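Local structure of hypothetical protein Ta0108 (Thermoplasma acidophilum, 1RLK) at residues A8-L13 with V56-L61. The protein probably hydrolyses peptidyl-tRNAs that drop off the ribosome during protein synthesis, releasing the N-acyl amino acid from the tRNA. Numbering follows the deposited sequence.
Sequences AVRKDL and VKVNDL
Val-9 pairs in parallel with Lys-57: Val-9 N donates to Val-56 O (2.9 Å) and Val-9 O accepts from Val-58 N (2.8 Å). Just past the strand, Lys-11 N donates to Val-58 O. Lys-11 CB and CG lie against Val-58 O, CG at 3.1 Å; CD lies 3.5 Å from Asn-59 OD1, a bend at chi3 (78°) turns CE onto Lys-57 CD (3.6 Å), and NZ hydrogen-bonds Asn-59 OD1 at 2.6 Å, tilted 27° from the amide carbonyl plane. Arg-10 NE forms a salt bridge to the syn lone pair of Asp-12 OD1 (3.0 Å), whereas NH2 reaches OD2 from above the carboxylate plane; Leu-61 CB and Leu-13 CD2 lie over opposite guanidinium faces, each shifted toward the rim. A water links Asp-12 OD2 to Leu-61 N. A leucine in place of Arg-10 would probably leave the Asp-12 carboxylate without its charged mate and less firmly held. Ala-8 CB meets Val-56 CG2 (3.6 Å) on the face where Ile-67 packs on Ala-8 and Ile-64 on Val-58. Strands 3-10 and 53-58 form a parallel beta-alpha-beta connection through helices 17-38 and 40-48; Asp-60 N-caps helix 61-74, and strand 94-103, beyond strand 3-10, supplies Ile-94 O to Arg-10 NH1.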
ATOM      1  N   ALA A   8       1.764   3.402   1.350  1.00 18.38           N
ATOM      2  CA  ALA A   8       2.114   4.799   1.183  1.00 18.37           C
ATOM      3  C   ALA A   8       0.837   5.616   1.110  1.00 19.38           C
ATOM      4  O   ALA A   8      -0.017   5.347   0.266  1.00 19.06           O
ATOM      5  CB  ALA A   8       2.954   4.987  -0.079  1.00 18.84           C
ATOM      6  N   VAL A   9       0.743   6.621   1.982  1.00 19.98           N
ATOM      7  CA  VAL A   9      -0.460   7.385   2.250  1.00 21.00           C
ATOM      8  C   VAL A   9      -0.265   8.815   1.776  1.00 22.16           C
ATOM      9  O   VAL A   9       0.754   9.422   2.070  1.00 22.11           O
ATOM     10  CB  VAL A   9      -0.740   7.386   3.755  1.00 21.09           C
ATOM     11  CG1 VAL A   9      -1.996   8.195   4.090  1.00 21.93           C
ATOM     12  CG2 VAL A   9      -0.847   5.963   4.256  1.00 21.57           C
ATOM     13  N   ARG A  10      -1.237   9.351   1.036  1.00 23.47           N
ATOM     14  CA  ARG A  10      -1.246  10.771   0.641  1.00 24.81           C
ATOM     15  C   ARG A  10      -1.459  11.691   1.831  1.00 26.40           C
ATOM     16  O   ARG A  10      -2.379  11.468   2.625  1.00 26.58           O
ATOM     17  CB  ARG A  10      -2.348  11.056  -0.397  1.00 24.61           C
ATOM     18  CG  ARG A  10      -2.030  10.563  -1.781  1.00 23.96           C
ATOM     19  CD  ARG A  10      -3.146  10.831  -2.812  1.00 23.36           C
ATOM     20  NE  ARG A  10      -3.418  12.262  -2.978  1.00 24.81           N
ATOM     21  CZ  ARG A  10      -4.328  12.763  -3.816  1.00 26.29           C
ATOM     22  NH1 ARG A  10      -5.085  11.971  -4.556  1.00 25.89           N
ATOM     23  NH2 ARG A  10      -4.489  14.069  -3.921  1.00 28.10           N
ATOM     24  N   LYS A  11      -0.628  12.734   1.936  1.00 27.74           N
ATOM     25  CA  LYS A  11      -0.708  13.699   3.037  1.00 29.18           C
ATOM     26  C   LYS A  11      -1.480  14.964   2.647  1.00 29.66           C
ATOM     27  O   LYS A  11      -1.876  15.730   3.510  1.00 29.71           O
ATOM     28  CB  LYS A  11       0.694  14.061   3.566  1.00 29.84           C
ATOM     29  CG  LYS A  11       1.631  14.744   2.554  1.00 32.47           C
ATOM     30  CD  LYS A  11       2.808  15.513   3.210  1.00 35.61           C
ATOM     31  CE  LYS A  11       3.919  14.584   3.675  1.00 37.23           C
ATOM     32  NZ  LYS A  11       5.242  14.865   3.019  1.00 40.04           N
ATOM     33  N   ASP A  12      -1.694  15.172   1.348  1.00 30.53           N
ATOM     34  CA  ASP A  12      -2.406  16.360   0.845  1.00 31.30           C
ATOM     35  C   ASP A  12      -3.942  16.282   0.872  1.00 31.73           C
ATOM     36  O   ASP A  12      -4.616  17.200   0.401  1.00 32.19           O
ATOM     37  CB  ASP A  12      -1.940  16.693  -0.588  1.00 31.46           C
ATOM     38  CG  ASP A  12      -2.260  15.594  -1.592  1.00 31.55           C
ATOM     39  OD1 ASP A  12      -2.513  14.450  -1.174  1.00 32.66           O
ATOM     40  OD2 ASP A  12      -2.267  15.766  -2.831  1.00 32.41           O
ATOM     41  N   LEU A  13      -4.503  15.216   1.428  1.00 32.07           N
ATOM     42  CA  LEU A  13      -5.959  15.041   1.436  1.00 32.45           C
ATOM     43  C   LEU A  13      -6.665  15.453   2.730  1.00 32.90           C
ATOM     44  O   LEU A  13      -7.887  15.384   2.807  1.00 33.76           O
ATOM     45  CB  LEU A  13      -6.302  13.583   1.119  1.00 32.15           C
ATOM     46  CG  LEU A  13      -6.018  13.134  -0.308  1.00 31.54           C
ATOM     47  CD1 LEU A  13      -6.412  11.668  -0.434  1.00 31.44           C
ATOM     48  CD2 LEU A  13      -6.753  13.989  -1.336  1.00 31.38           C
ATOM     49  N   VAL A  56       4.355   4.808   5.139  1.00 20.45           N
ATOM     50  CA  VAL A  56       5.004   6.054   4.773  1.00 20.85           C
ATOM     51  C   VAL A  56       3.968   7.035   4.270  1.00 21.49           C
ATOM     52  O   VAL A  56       2.830   6.665   3.932  1.00 20.66           O
ATOM     53  CB  VAL A  56       6.099   5.827   3.709  1.00 21.05           C
ATOM     54  CG1 VAL A  56       7.209   4.956   4.267  1.00 21.29           C
ATOM     55  CG2 VAL A  56       5.528   5.205   2.387  1.00 21.79           C
ATOM     56  N   LYS A  57       4.359   8.298   4.223  1.00 22.13           N
ATOM     57  CA  LYS A  57       3.521   9.333   3.671  1.00 23.10           C
ATOM     58  C   LYS A  57       4.171   9.914   2.415  1.00 23.44           C
ATOM     59  O   LYS A  57       5.395   9.939   2.297  1.00 23.14           O
ATOM     60  CB  LYS A  57       3.186  10.393   4.711  1.00 23.43           C
ATOM     61  CG  LYS A  57       4.344  11.216   5.246  1.00 26.55           C
ATOM     62  CD  LYS A  57       3.868  12.151   6.359  1.00 28.51           C
ATOM     63  CE  LYS A  57       5.022  12.616   7.255  1.00 30.41           C
ATOM     64  NZ  LYS A  57       4.800  13.989   7.773  1.00 31.18           N
ATOM     65  N   VAL A  58       3.333  10.310   1.458  1.00 23.65           N
ATOM     66  CA  VAL A  58       3.784  10.881   0.195  1.00 23.81           C
ATOM     67  C   VAL A  58       3.047  12.200  -0.025  1.00 24.14           C
ATOM     68  O   VAL A  58       1.987  12.443   0.550  1.00 23.17           O
ATOM     69  CB  VAL A  58       3.636   9.884  -1.003  1.00 23.76           C
ATOM     70  CG1 VAL A  58       4.405   8.638  -0.720  1.00 23.73           C
ATOM     71  CG2 VAL A  58       2.178   9.557  -1.322  1.00 23.12           C
ATOM     72  N   ASN A  59       3.631  13.070  -0.830  1.00 25.14           N
ATOM     73  CA  ASN A  59       3.137  14.439  -0.939  1.00 25.77           C
ATOM     74  C   ASN A  59       1.866  14.568  -1.760  1.00 25.72           C
ATOM     75  O   ASN A  59       1.030  15.427  -1.491  1.00 25.29           O
ATOM     76  CB  ASN A  59       4.211  15.330  -1.564  1.00 26.68           C
ATOM     77  CG  ASN A  59       5.338  15.611  -0.613  1.00 28.77           C
ATOM     78  OD1 ASN A  59       5.118  15.736   0.598  1.00 31.56           O
ATOM     79  ND2 ASN A  59       6.555  15.718  -1.147  1.00 32.13           N
ATOM     80  N   ASP A  60       1.730  13.727  -2.776  1.00 25.71           N
ATOM     81  CA  ASP A  60       0.622  13.904  -3.702  1.00 25.86           C
ATOM     82  C   ASP A  60       0.378  12.678  -4.571  1.00 25.54           C
ATOM     83  O   ASP A  60       1.031  11.639  -4.430  1.00 24.61           O
ATOM     84  CB  ASP A  60       0.832  15.186  -4.550  1.00 26.09           C
ATOM     85  CG  ASP A  60       2.166  15.220  -5.251  1.00 26.86           C
ATOM     86  OD1 ASP A  60       2.672  14.162  -5.684  1.00 26.87           O
ATOM     87  OD2 ASP A  60       2.787  16.289  -5.430  1.00 32.02           O
ATOM     88  N   LEU A  61      -0.602  12.809  -5.459  1.00 25.39           N
ATOM     89  CA  LEU A  61      -1.004  11.730  -6.334  1.00 25.04           C
ATOM     90  C   LEU A  61       0.131  11.279  -7.220  1.00 24.98           C
ATOM     91  O   LEU A  61       0.322  10.093  -7.442  1.00 24.32           O
ATOM     92  CB  LEU A  61      -2.211  12.178  -7.176  1.00 24.89           C
ATOM     93  CG  LEU A  61      -2.868  11.057  -7.978  1.00 26.16           C
ATOM     94  CD1 LEU A  61      -3.210   9.891  -7.067  1.00 26.04           C
ATOM     95  CD2 LEU A  61      -4.121  11.619  -8.653  1.00 27.16           C
TER
HETATM   96  O   HOH W   1      -2.035  15.353  -5.921  1.00 30.65           O